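Local coordinates for protein fumarylacetoacetate hydrolase (Burkholderia xenovorans, PDB 5TI1) that probably hydrolyses fumarylacetoacetate to fumarate and acetoacetate, closing the breakdown of phenylalanine and tyrosine, and carries a magnesium ion, at residues C245-A248 with E249-I252; L357-H360 with T361-G364; G236-L239 with G240-V243; N95-I98 with A99-R102. All blocks are in the same frame, centred on the assembly; numbering follows the deposited sequence.

Interaction 1 (C245-A248 with E249-I252); sequences CADA and EAHI
Asp247 and His251 meet through a hydrogen bond between a carboxylate and an imidazole, four residues apart on a tight run of turns. His251 NE2 donates to Asp247 OD2 over 2.9 Å. The acceptor lies almost in the ring plane, though the bond is somewhat bent (N-H...O 152°); the carboxylate is met from above its own plane, and the two flat groups stand 83° apart. The CG of Asp247 lies opposite the backbone N (chi1 -176°), which carries the carboxylate forward to the ring. At the other nitrogen, ND1 is held by the carbonyl of Ala235, which fixes the rotation of the imidazole from both ends.

Backbone bonds tie the same residues. His251 N reaches Ala248 O at 2.9 Å, while Ala250 N makes only a weak bond to Asp247 O at 3.4 Å. Asp247 O also lies at the ring edge, 3.2 Å from CD2 of His251.

Water makes up for bonds that the loosely wound chain lacks. One molecule bridges Cys245 O and Glu249 N, at 2.9 Å from each; a second accepts from Ala250 N at 3.0 Å and donates to Ala246 O. Glu249 OE2 hydrogen-bonds to His320 and OE1 forms a salt bridge with Arg300.

Ala248 packs on helix 353-362. The arrangement is that of a short helix with water inserted into its i to i+4 positions, passing into a 3-10 turn that leads into strand 252-263, in the mixed sheet that also holds strands 223-233 and 284-292.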
ATOM      1  N   CYS B 245      -5.265 -21.875   4.695  1.00 34.60           N
ATOM      2  CA  CYS B 245      -5.220 -22.157   3.268  1.00 33.61           C
ATOM      3  C   CYS B 245      -6.555 -22.698   2.787  1.00 34.54           C
ATOM      4  O   CYS B 245      -7.049 -22.305   1.723  1.00 38.18           O
ATOM      5  CB  CYS B 245      -4.091 -23.135   2.960  1.00 35.26           C
ATOM      6  SG  CYS B 245      -3.683 -23.189   1.219  1.00 37.06           S
ATOM      7  N   ALA B 246      -7.168 -23.586   3.575  1.00 35.44           N
ATOM      8  CA  ALA B 246      -8.454 -24.159   3.196  1.00 37.77           C
ATOM      9  C   ALA B 246      -9.552 -23.104   3.134  1.00 41.23           C
ATOM     10  O   ALA B 246     -10.507 -23.248   2.359  1.00 36.27           O
ATOM     11  CB  ALA B 246      -8.838 -25.270   4.177  1.00 37.65           C
ATOM     12  N   ASP B 247      -9.446 -22.051   3.940  1.00 34.00           N
ATOM     13  CA  ASP B 247     -10.470 -21.017   4.004  1.00 40.39           C
ATOM     14  C   ASP B 247     -10.212 -19.882   3.021  1.00 37.15           C
ATOM     15  O   ASP B 247     -11.084 -19.028   2.839  1.00 31.55           O
ATOM     16  CB  ASP B 247     -10.559 -20.467   5.440  1.00 52.96           C
ATOM     17  CG  ASP B 247     -11.668 -19.438   5.621  1.00 64.20           C
ATOM     18  OD1 ASP B 247     -12.801 -19.692   5.156  1.00 68.48           O
ATOM     19  OD2 ASP B 247     -11.407 -18.380   6.244  1.00 66.60           O
ATOM     20  N   ALA B 248      -9.062 -19.899   2.352  1.00 32.02           N
ATOM     21  CA  ALA B 248      -8.569 -18.713   1.652  1.00 30.88           C
ATOM     22  C   ALA B 248      -9.492 -18.292   0.513  1.00 45.40           C
ATOM     23  O   ALA B 248      -9.835 -17.109   0.388  1.00 30.02           O
ATOM     24  CB  ALA B 248      -7.159 -18.984   1.136  1.00 31.04           C
ATOM     25  N   GLU B 249      -9.908 -19.248  -0.335  1.00 34.54           N
ATOM     26  CA  GLU B 249     -10.615 -18.892  -1.567  1.00 35.23           C
ATOM     27  C   GLU B 249     -11.957 -18.228  -1.282  1.00 35.62           C
ATOM     28  O   GLU B 249     -12.425 -17.403  -2.078  1.00 32.53           O
ATOM     29  CB  GLU B 249     -10.808 -20.128  -2.453  1.00 39.07           C
ATOM     30  CG  GLU B 249      -9.545 -20.577  -3.173  1.00 35.03           C
ATOM     31  CD  GLU B 249      -9.801 -21.723  -4.143  1.00 46.54           C
ATOM     32  OE1 GLU B 249     -10.962 -21.900  -4.560  1.00 43.29           O
ATOM     33  OE2 GLU B 249      -8.840 -22.441  -4.493  1.00 37.64           O
ATOM     34  N   ALA B 250     -12.574 -18.548  -0.142  1.00 33.49           N
ATOM     35  CA  ALA B 250     -13.827 -17.903   0.234  1.00 33.28           C
ATOM     36  C   ALA B 250     -13.658 -16.405   0.472  1.00 33.52           C
ATOM     37  O   ALA B 250     -14.654 -15.671   0.474  1.00 33.11           O
ATOM     38  CB  ALA B 250     -14.405 -18.570   1.483  1.00 32.97           C
ATOM     39  N   HIS B 251     -12.429 -15.938   0.676  1.00 29.74           N
ATOM     40  CA  HIS B 251     -12.167 -14.512   0.818  1.00 29.14           C
ATOM     41  C   HIS B 251     -11.974 -13.798  -0.514  1.00 29.46           C
ATOM     42  O   HIS B 251     -11.908 -12.566  -0.523  1.00 30.23           O
ATOM     43  CB  HIS B 251     -10.931 -14.284   1.693  1.00 27.39           C
ATOM     44  CG  HIS B 251     -11.108 -14.726   3.114  1.00 27.36           C
ATOM     45  ND1 HIS B 251     -11.082 -13.850   4.178  1.00 26.31           N
ATOM     46  CD2 HIS B 251     -11.327 -15.952   3.645  1.00 30.69           C
ATOM     47  CE1 HIS B 251     -11.255 -14.517   5.307  1.00 26.64           C
ATOM     48  NE2 HIS B 251     -11.410 -15.795   5.009  1.00 29.23           N
ATOM     49  N   ILE B 252     -11.906 -14.526  -1.634  1.00 31.65           N
ATOM     50  CA  ILE B 252     -11.568 -13.951  -2.937  1.00 29.75           C
ATOM     51  C   ILE B 252     -12.847 -13.672  -3.719  1.00 36.61           C
ATOM     52  O   ILE B 252     -13.715 -14.546  -3.848  1.00 30.74           O
ATOM     53  CB  ILE B 252     -10.631 -14.879  -3.729  1.00 30.84           C
ATOM     54  CG1 ILE B 252      -9.359 -15.159  -2.929  1.00 31.35           C
ATOM     55  CG2 ILE B 252     -10.298 -14.266  -5.092  1.00 36.27           C
ATOM     56  CD1 ILE B 252      -8.363 -16.024  -3.660  1.00 35.75           C
TER
HETATM   57  O   HOH W   1      -9.059 -22.029  -0.290  1.00 35.77           O
HETATM   58  O   HOH W   2     -12.023 -21.271   0.924  1.00 36.20           O

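Interaction 2 (L357-H360 with T361-G364); sequences LAHH and TVSG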
ATOM      1  N   LEU B 357      -2.585 -16.142  -0.285  1.00 31.64           N
ATOM      2  CA  LEU B 357      -3.310 -15.437   0.767  1.00 33.48           C
ATOM      3  C   LEU B 357      -2.988 -16.019   2.140  1.00 36.17           C
ATOM      4  O   LEU B 357      -2.814 -15.276   3.119  1.00 28.54           O
ATOM      5  CB  LEU B 357      -4.810 -15.504   0.498  1.00 27.49           C
ATOM      6  CG  LEU B 357      -5.700 -14.681   1.422  1.00 26.55           C
ATOM      7  CD1 LEU B 357      -5.325 -13.187   1.339  1.00 25.25           C
ATOM      8  CD2 LEU B 357      -7.168 -14.934   1.074  1.00 27.10           C
ATOM      9  N   ALA B 358      -2.894 -17.346   2.224  1.00 32.88           N
ATOM     10  CA  ALA B 358      -2.533 -17.995   3.480  1.00 33.77           C
ATOM     11  C   ALA B 358      -1.182 -17.499   3.971  1.00 31.50           C
ATOM     12  O   ALA B 358      -1.031 -17.113   5.139  1.00 30.00           O
ATOM     13  CB  ALA B 358      -2.522 -19.512   3.292  1.00 30.62           C
ATOM     14  N   HIS B 359      -0.195 -17.457   3.078  1.00 28.81           N
ATOM     15  CA  HIS B 359       1.105 -16.931   3.470  1.00 28.43           C
ATOM     16  C   HIS B 359       1.033 -15.438   3.782  1.00 33.34           C
ATOM     17  O   HIS B 359       1.639 -14.980   4.757  1.00 32.92           O
ATOM     18  CB  HIS B 359       2.133 -17.206   2.382  1.00 29.20           C
ATOM     19  CG  HIS B 359       3.505 -16.735   2.734  1.00 30.26           C
ATOM     20  ND1 HIS B 359       4.299 -17.385   3.654  1.00 30.16           N
ATOM     21  CD2 HIS B 359       4.210 -15.655   2.322  1.00 29.18           C
ATOM     22  CE1 HIS B 359       5.444 -16.738   3.774  1.00 32.84           C
ATOM     23  NE2 HIS B 359       5.415 -15.684   2.979  1.00 30.56           N
ATOM     24  N   HIS B 360       0.287 -14.671   2.975  1.00 29.30           N
ATOM     25  CA  HIS B 360       0.153 -13.231   3.213  1.00 29.65           C
ATOM     26  C   HIS B 360      -0.273 -12.930   4.650  1.00 26.26           C
ATOM     27  O   HIS B 360       0.196 -11.961   5.256  1.00 28.94           O
ATOM     28  CB  HIS B 360      -0.857 -12.625   2.236  1.00 24.60           C
ATOM     29  CG  HIS B 360      -0.689 -11.149   2.020  1.00 23.98           C
ATOM     30  ND1 HIS B 360      -0.226 -10.296   3.001  1.00 26.10           N
ATOM     31  CD2 HIS B 360      -0.914 -10.378   0.928  1.00 28.01           C
ATOM     32  CE1 HIS B 360      -0.178  -9.064   2.523  1.00 28.36           C
ATOM     33  NE2 HIS B 360      -0.593  -9.085   1.269  1.00 25.80           N
ATOM     34  N   THR B 361      -1.157 -13.751   5.210  1.00 24.85           N
ATOM     35  CA  THR B 361      -1.741 -13.481   6.518  1.00 25.87           C
ATOM     36  C   THR B 361      -1.187 -14.355   7.642  1.00 29.20           C
ATOM     37  O   THR B 361      -1.609 -14.191   8.794  1.00 26.60           O
ATOM     38  CB  THR B 361      -3.265 -13.648   6.443  1.00 28.57           C
ATOM     39  OG1 THR B 361      -3.585 -15.031   6.197  1.00 25.58           O
ATOM     40  CG2 THR B 361      -3.828 -12.791   5.313  1.00 25.54           C
ATOM     41  N   VAL B 362      -0.249 -15.267   7.354  1.00 25.87           N
ATOM     42  CA  VAL B 362       0.149 -16.254   8.355  1.00 28.24           C
ATOM     43  C   VAL B 362       0.804 -15.590   9.561  1.00 34.68           C
ATOM     44  O   VAL B 362       0.745 -16.116  10.682  1.00 26.33           O
ATOM     45  CB  VAL B 362       1.074 -17.316   7.732  1.00 32.98           C
ATOM     46  CG1 VAL B 362       2.436 -16.720   7.407  1.00 29.30           C
ATOM     47  CG2 VAL B 362       1.211 -18.514   8.677  1.00 28.93           C
ATOM     48  N   SER B 363       1.433 -14.439   9.362  1.00 25.24           N
ATOM     49  CA  SER B 363       2.083 -13.711  10.438  1.00 30.82           C
ATOM     50  C   SER B 363       1.171 -12.674  11.079  1.00 24.83           C
ATOM     51  O   SER B 363       1.601 -11.980  12.008  1.00 23.57           O
ATOM     52  CB  SER B 363       3.365 -13.047   9.918  1.00 24.66           C
ATOM     53  OG  SER B 363       4.383 -14.028   9.726  1.00 29.48           O
ATOM     54  N   GLY B 364      -0.076 -12.565  10.622  1.00 24.32           N
ATOM     55  CA  GLY B 364      -1.053 -11.690  11.237  1.00 22.48           C
ATOM     56  C   GLY B 364      -1.456 -10.481  10.412  1.00 23.59           C
ATOM     57  O   GLY B 364      -2.296  -9.700  10.876  1.00 27.53           O
TER
HETATM   58  O   HOH W   3      -2.333 -18.111   7.129  1.00 24.54           O
HETATM   59  O   HOH W   4       1.019 -12.044   7.715  1.00 27.37           O
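Leu357 and Thr361 touch one turn apart at the C-terminal end of helix 353-362, where the helix frays into a turn closed by Gly364. The methyl of Thr361 lies alongside the tip of Leu357, CG2 to CD1 4.3 Å, and its backbone N donates to Leu357 O at 3.1 Å. A weak second bond from the same N to Ala358 O, 3.4 Å, marks the slackening of the last turn.

The first torsion of Thr361 (67°) sets OG1 between its backbone N and carbonyl carbon, folding the hydroxyl back over the helix end. There it meets Val243 N, in the loop before helix 245-248, its main polar partner, and has a weak link to a water that donates to Ala358 O.

Val362 makes its contact with His359. Its CG1 comes obliquely to the imidazole, 4.2 Å from ND1, and lies 3.3 Å from His359 O, while Val362 N bonds to that same oxygen from well above the carbonyl plane. His359 ND1 is engaged by Tyr313. The two histidine rings leave the helix on different courses: His360 hands NE2 to Thr152, and its ring meets that of Phe277 of the second subunit, so this helix end is also part of the dimer contact.

Gly364 leaves helical geometry with positive phi (111°). Just before it, a water bridges the last turn, donating to His360 O and accepting from Ser363 N at 2.9 Å.

Interaction 3 (G236-L239 with G240-V243); sequences GNAL and GEPV
Asn237 reaches across the loop to Glu241, its ND2 donating to Glu241 O over 2.9 Å. The donor sits above the carbonyl plane, and the oxygen is tilted by 17° from the plane of the amide. With chi1 at 68°, CG is tucked between the backbone N and carbonyl carbon of Asn237, which aims the amide at the carbonyl of Glu241. The same amide is gripped by the stretch after helix 353-362: OD1 bonds to Thr367 and ND2 also to Cys365 O.

A second bond, Glu241 N to Ala238 O at 3.1 Å, closes a type II beta turn over Ala238 to Glu241. Gly240 occupies the third position, with the positive phi (89°) that this turn type needs there. This turn forms the tip of the connection from strand 223-233 to helix 245-248.

Water joins the two limbs outside the turn. It accepts from Ala238 N at 2.7 Å and donates to OE2 of Glu241, whose extended side chain also passes the Ala238 methyl, CB to OE2 3.8 Å.

On the inner side, Val243 CG2 presses against Asn237 CB at 3.5 Å and lies nearly as close to Asn237 CG, while Leu239 packs on Phe282 of the second subunit.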
ATOM      1  N   GLY B 236     -12.315  -9.583   4.140  1.00 24.38           N
ATOM      2  CA  GLY B 236     -11.032  -9.323   4.747  1.00 22.79           C
ATOM      3  C   GLY B 236     -10.769 -10.277   5.895  1.00 24.39           C
ATOM      4  O   GLY B 236     -11.478 -11.262   6.106  1.00 24.01           O
ATOM      5  N   ASN B 237      -9.701  -9.981   6.633  1.00 22.45           N
ATOM      6  CA  ASN B 237      -9.421 -10.686   7.875  1.00 25.03           C
ATOM      7  C   ASN B 237      -8.873  -9.681   8.883  1.00 24.65           C
ATOM      8  O   ASN B 237      -8.258  -8.677   8.506  1.00 22.23           O
ATOM      9  CB  ASN B 237      -8.447 -11.858   7.661  1.00 23.77           C
ATOM     10  CG  ASN B 237      -7.041 -11.399   7.297  1.00 25.62           C
ATOM     11  OD1 ASN B 237      -6.812 -10.844   6.227  1.00 25.88           O
ATOM     12  ND2 ASN B 237      -6.088 -11.637   8.193  1.00 26.33           N
ATOM     13  N   ALA B 238      -9.132  -9.944  10.165  1.00 24.41           N
ATOM     14  CA  ALA B 238      -8.726  -9.014  11.217  1.00 28.68           C
ATOM     15  C   ALA B 238      -7.222  -9.084  11.452  1.00 25.84           C
ATOM     16  O   ALA B 238      -6.577 -10.104  11.209  1.00 21.32           O
ATOM     17  CB  ALA B 238      -9.475  -9.311  12.523  1.00 24.72           C
ATOM     18  N   LEU B 239      -6.655  -7.977  11.917  1.00 26.17           N
ATOM     19  CA  LEU B 239      -5.225  -7.945  12.187  1.00 24.56           C
ATOM     20  C   LEU B 239      -4.881  -8.944  13.287  1.00 23.89           C
ATOM     21  O   LEU B 239      -5.544  -8.989  14.329  1.00 22.79           O
ATOM     22  CB  LEU B 239      -4.807  -6.529  12.589  1.00 25.36           C
ATOM     23  CG  LEU B 239      -3.325  -6.217  12.715  1.00 24.93           C
ATOM     24  CD1 LEU B 239      -2.606  -6.429  11.405  1.00 19.18           C
ATOM     25  CD2 LEU B 239      -3.169  -4.782  13.186  1.00 28.32           C
ATOM     26  N   GLY B 240      -3.844  -9.753  13.051  1.00 24.31           N
ATOM     27  CA  GLY B 240      -3.468 -10.791  13.986  1.00 27.48           C
ATOM     28  C   GLY B 240      -4.142 -12.132  13.786  1.00 25.85           C
ATOM     29  O   GLY B 240      -3.797 -13.088  14.495  1.00 28.25           O
ATOM     30  N   GLU B 241      -5.077 -12.242  12.837  1.00 23.06           N
ATOM     31  CA  GLU B 241      -5.908 -13.435  12.651  1.00 23.43           C
ATOM     32  C   GLU B 241      -5.646 -14.044  11.279  1.00 24.91           C
ATOM     33  O   GLU B 241      -6.276 -13.652  10.282  1.00 27.06           O
ATOM     34  CB  GLU B 241      -7.387 -13.096  12.819  1.00 42.06           C
ATOM     35  CG  GLU B 241      -7.776 -12.769  14.262  1.00 46.96           C
ATOM     36  CD  GLU B 241      -9.281 -12.631  14.470  1.00 47.92           C
ATOM     37  OE1 GLU B 241      -9.689 -12.227  15.585  1.00 41.76           O
ATOM     38  OE2 GLU B 241     -10.051 -12.930  13.529  1.00 50.66           O
ATOM     39  N   PRO B 242      -4.736 -15.013  11.182  1.00 28.45           N
ATOM     40  CA  PRO B 242      -4.408 -15.605   9.874  1.00 31.43           C
ATOM     41  C   PRO B 242      -5.623 -16.207   9.173  1.00 31.46           C
ATOM     42  O   PRO B 242      -6.581 -16.644   9.812  1.00 30.10           O
ATOM     43  CB  PRO B 242      -3.388 -16.691  10.231  1.00 32.64           C
ATOM     44  CG  PRO B 242      -2.781 -16.224  11.518  1.00 33.08           C
ATOM     45  CD  PRO B 242      -3.910 -15.570  12.265  1.00 28.58           C
ATOM     46  N   VAL B 243      -5.566 -16.228   7.838  1.00 32.02           N
ATOM     47  CA  VAL B 243      -6.522 -16.960   7.005  1.00 31.79           C
ATOM     48  C   VAL B 243      -5.904 -18.306   6.652  1.00 31.18           C
ATOM     49  O   VAL B 243      -4.792 -18.354   6.110  1.00 28.71           O
ATOM     50  CB  VAL B 243      -6.875 -16.180   5.731  1.00 33.52           C
ATOM     51  CG1 VAL B 243      -7.879 -16.963   4.887  1.00 28.03           C
ATOM     52  CG2 VAL B 243      -7.412 -14.812   6.077  1.00 29.26           C
TER
HETATM   53  O   HOH W   5     -10.437 -12.215  10.770  1.00 27.13           O

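Interaction 4 (N95-I98 with A99-R102); sequences NDFI and ALGR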
ATOM      1  N   ASN B  95     -16.402  -1.621  -4.101  1.00 29.17           N
ATOM      2  CA  ASN B  95     -16.085  -2.036  -2.729  1.00 25.93           C
ATOM      3  C   ASN B  95     -17.341  -2.294  -1.908  1.00 26.86           C
ATOM      4  O   ASN B  95     -17.508  -3.374  -1.327  1.00 27.21           O
ATOM      5  CB  ASN B  95     -15.211  -0.982  -2.047  1.00 25.23           C
ATOM      6  CG  ASN B  95     -13.866  -0.805  -2.734  1.00 25.15           C
ATOM      7  OD1 ASN B  95     -13.796  -0.673  -3.956  1.00 24.37           O
ATOM      8  ND2 ASN B  95     -12.792  -0.793  -1.949  1.00 24.39           N
ATOM      9  N   ASP B  96     -18.241  -1.305  -1.858  1.00 29.06           N
ATOM     10  CA  ASP B  96     -19.450  -1.419  -1.041  1.00 29.05           C
ATOM     11  C   ASP B  96     -20.288  -2.634  -1.434  1.00 31.38           C
ATOM     12  O   ASP B  96     -20.821  -3.333  -0.565  1.00 30.43           O
ATOM     13  CB  ASP B  96     -20.274  -0.131  -1.159  1.00 30.60           C
ATOM     14  CG  ASP B  96     -19.667   1.033  -0.387  1.00 32.45           C
ATOM     15  OD1 ASP B  96     -18.704   0.816   0.364  1.00 35.36           O
ATOM     16  OD2 ASP B  96     -20.159   2.165  -0.533  1.00 36.02           O
ATOM     17  N   PHE B  97     -20.440  -2.888  -2.739  1.00 33.14           N
ATOM     18  CA  PHE B  97     -21.191  -4.066  -3.168  1.00 30.58           C
ATOM     19  C   PHE B  97     -20.461  -5.358  -2.813  1.00 30.27           C
ATOM     20  O   PHE B  97     -21.083  -6.319  -2.341  1.00 31.18           O
ATOM     21  CB  PHE B  97     -21.467  -4.010  -4.675  1.00 30.96           C
ATOM     22  CG  PHE B  97     -21.888  -5.333  -5.247  1.00 38.49           C
ATOM     23  CD1 PHE B  97     -23.134  -5.857  -4.955  1.00 33.36           C
ATOM     24  CD2 PHE B  97     -21.024  -6.069  -6.044  1.00 36.70           C
ATOM     25  CE1 PHE B  97     -23.530  -7.081  -5.468  1.00 36.17           C
ATOM     26  CE2 PHE B  97     -21.410  -7.299  -6.552  1.00 36.05           C
ATOM     27  CZ  PHE B  97     -22.663  -7.804  -6.265  1.00 33.98           C
ATOM     28  N   ILE B  98     -19.144  -5.408  -3.045  1.00 29.14           N
ATOM     29  CA  ILE B  98     -18.362  -6.585  -2.664  1.00 34.17           C
ATOM     30  C   ILE B  98     -18.495  -6.857  -1.170  1.00 35.14           C
ATOM     31  O   ILE B  98     -18.711  -8.003  -0.742  1.00 30.84           O
ATOM     32  CB  ILE B  98     -16.887  -6.410  -3.071  1.00 28.41           C
ATOM     33  CG1 ILE B  98     -16.736  -6.424  -4.590  1.00 27.79           C
ATOM     34  CG2 ILE B  98     -16.048  -7.518  -2.488  1.00 30.40           C
ATOM     35  CD1 ILE B  98     -15.359  -5.911  -5.075  1.00 26.71           C
ATOM     36  N   ALA B  99     -18.398  -5.803  -0.353  1.00 28.57           N
ATOM     37  CA  ALA B  99     -18.493  -5.956   1.097  1.00 28.72           C
ATOM     38  C   ALA B  99     -19.777  -6.655   1.526  1.00 31.48           C
ATOM     39  O   ALA B  99     -19.820  -7.220   2.622  1.00 34.67           O
ATOM     40  CB  ALA B  99     -18.399  -4.591   1.777  1.00 28.59           C
ATOM     41  N   LEU B 100     -20.810  -6.655   0.675  1.00 32.85           N
ATOM     42  CA  LEU B 100     -22.064  -7.312   1.020  1.00 37.77           C
ATOM     43  C   LEU B 100     -21.908  -8.815   1.192  1.00 32.91           C
ATOM     44  O   LEU B 100     -22.797  -9.454   1.761  1.00 37.06           O
ATOM     45  CB  LEU B 100     -23.121  -7.023  -0.044  1.00 42.99           C
ATOM     46  CG  LEU B 100     -23.661  -5.600  -0.077  1.00 40.72           C
ATOM     47  CD1 LEU B 100     -24.764  -5.514  -1.113  1.00 38.78           C
ATOM     48  CD2 LEU B 100     -24.166  -5.217   1.313  1.00 37.15           C
ATOM     49  N   GLY B 101     -20.818  -9.397   0.708  1.00 32.14           N
ATOM     50  CA  GLY B 101     -20.523 -10.790   0.962  1.00 34.93           C
ATOM     51  C   GLY B 101     -20.990 -11.703  -0.158  1.00 43.00           C
ATOM     52  O   GLY B 101     -21.798 -11.342  -1.019  1.00 34.29           O
ATOM     53  N   ARG B 102     -20.492 -12.940  -0.087  1.00 42.75           N
ATOM     54  CA  ARG B 102     -20.626 -13.887  -1.186  1.00 48.10           C
ATOM     55  C   ARG B 102     -22.078 -14.263  -1.463  1.00 48.78           C
ATOM     56  O   ARG B 102     -22.437 -14.505  -2.620  1.00 37.43           O
ATOM     57  CB  ARG B 102     -19.797 -15.136  -0.889  1.00 51.95           C
ATOM     58  CG  ARG B 102     -19.640 -16.062  -2.071  1.00 57.06           C
ATOM     59  CD  ARG B 102     -18.635 -17.155  -1.779  1.00 59.13           C
ATOM     60  NE  ARG B 102     -19.111 -18.070  -0.753  1.00 63.23           N
ATOM     61  CZ  ARG B 102     -18.530 -19.231  -0.469  1.00 69.54           C
ATOM     62  NH1 ARG B 102     -19.029 -20.005   0.486  1.00 76.50           N
ATOM     63  NH2 ARG B 102     -17.450 -19.617  -1.140  1.00 67.05           N
TER
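A local helix-end contact joins Phe97 and Leu100, in the N-terminal part of the protein where the short helix 95-99 gives way to helix 102-116. The two side chains cross at about a right angle. Leu100 CD1 approaches the phenyl ring obliquely and comes within 4.2 Å of Phe97 CD1, an apolar touch at van der Waals distance. With the CG of Phe97 opposite its backbone N (chi1 164°), the ring swings outward from the helix and meets Phe44, a residue of the five-stranded antiparallel sheet.

Leu100 makes most of its contacts with the backbone. Its CB and CG rest on Phe97 O, CB at 3.2 Å, and its N bonds to that oxygen at 3.0 Å from well above the carbonyl plane. One residue earlier the geometry is still helical: Ala99 N points to Asn95 O over 2.8 Å, nearly along the C=O axis. From Leu100 on the span is three residues, and Gly101 N follows the same pattern, bonding to Ile98 O at 2.9 Å. That oxygen also accepts from Trp105 NE1 on the next helix, so two donors hold the carbonyl at the bend.

Ile98 faces Val146 and Val369, whereas the carboxylate of Asp96 pairs with Arg91. Gly101 has its phi at 96°. The whole is a helix-to-helix junction in which one glycine ends the first helix and takes the N-cap position of the second.

In the fold
Interactions 1, 2 and 3 form one cluster. The loop of interaction 3 lies against the helix end of interaction 2, their centres 8 Å apart, with a probable hydrogen bond of 2.7 Å from Gly240 N to Gly364 O. Interaction 1 packs on both: Leu357 CD2 is 3.5 Å from Ala248 O, and Val243 CG1 is 3.7 Å from His251 NE2. Interaction 4 lies at the edge, touching only interaction 1, through Arg102 NH2 at 4.2 Å from Ala250 CB; its nearest atoms are about 8 Å from interaction 3 and about 12 Å from interaction 2. Interaction 2 approaches the metal site, the His360 side chain being about 13 Å from the magnesium ion. Interactions 2 and 3 both touch the second subunit.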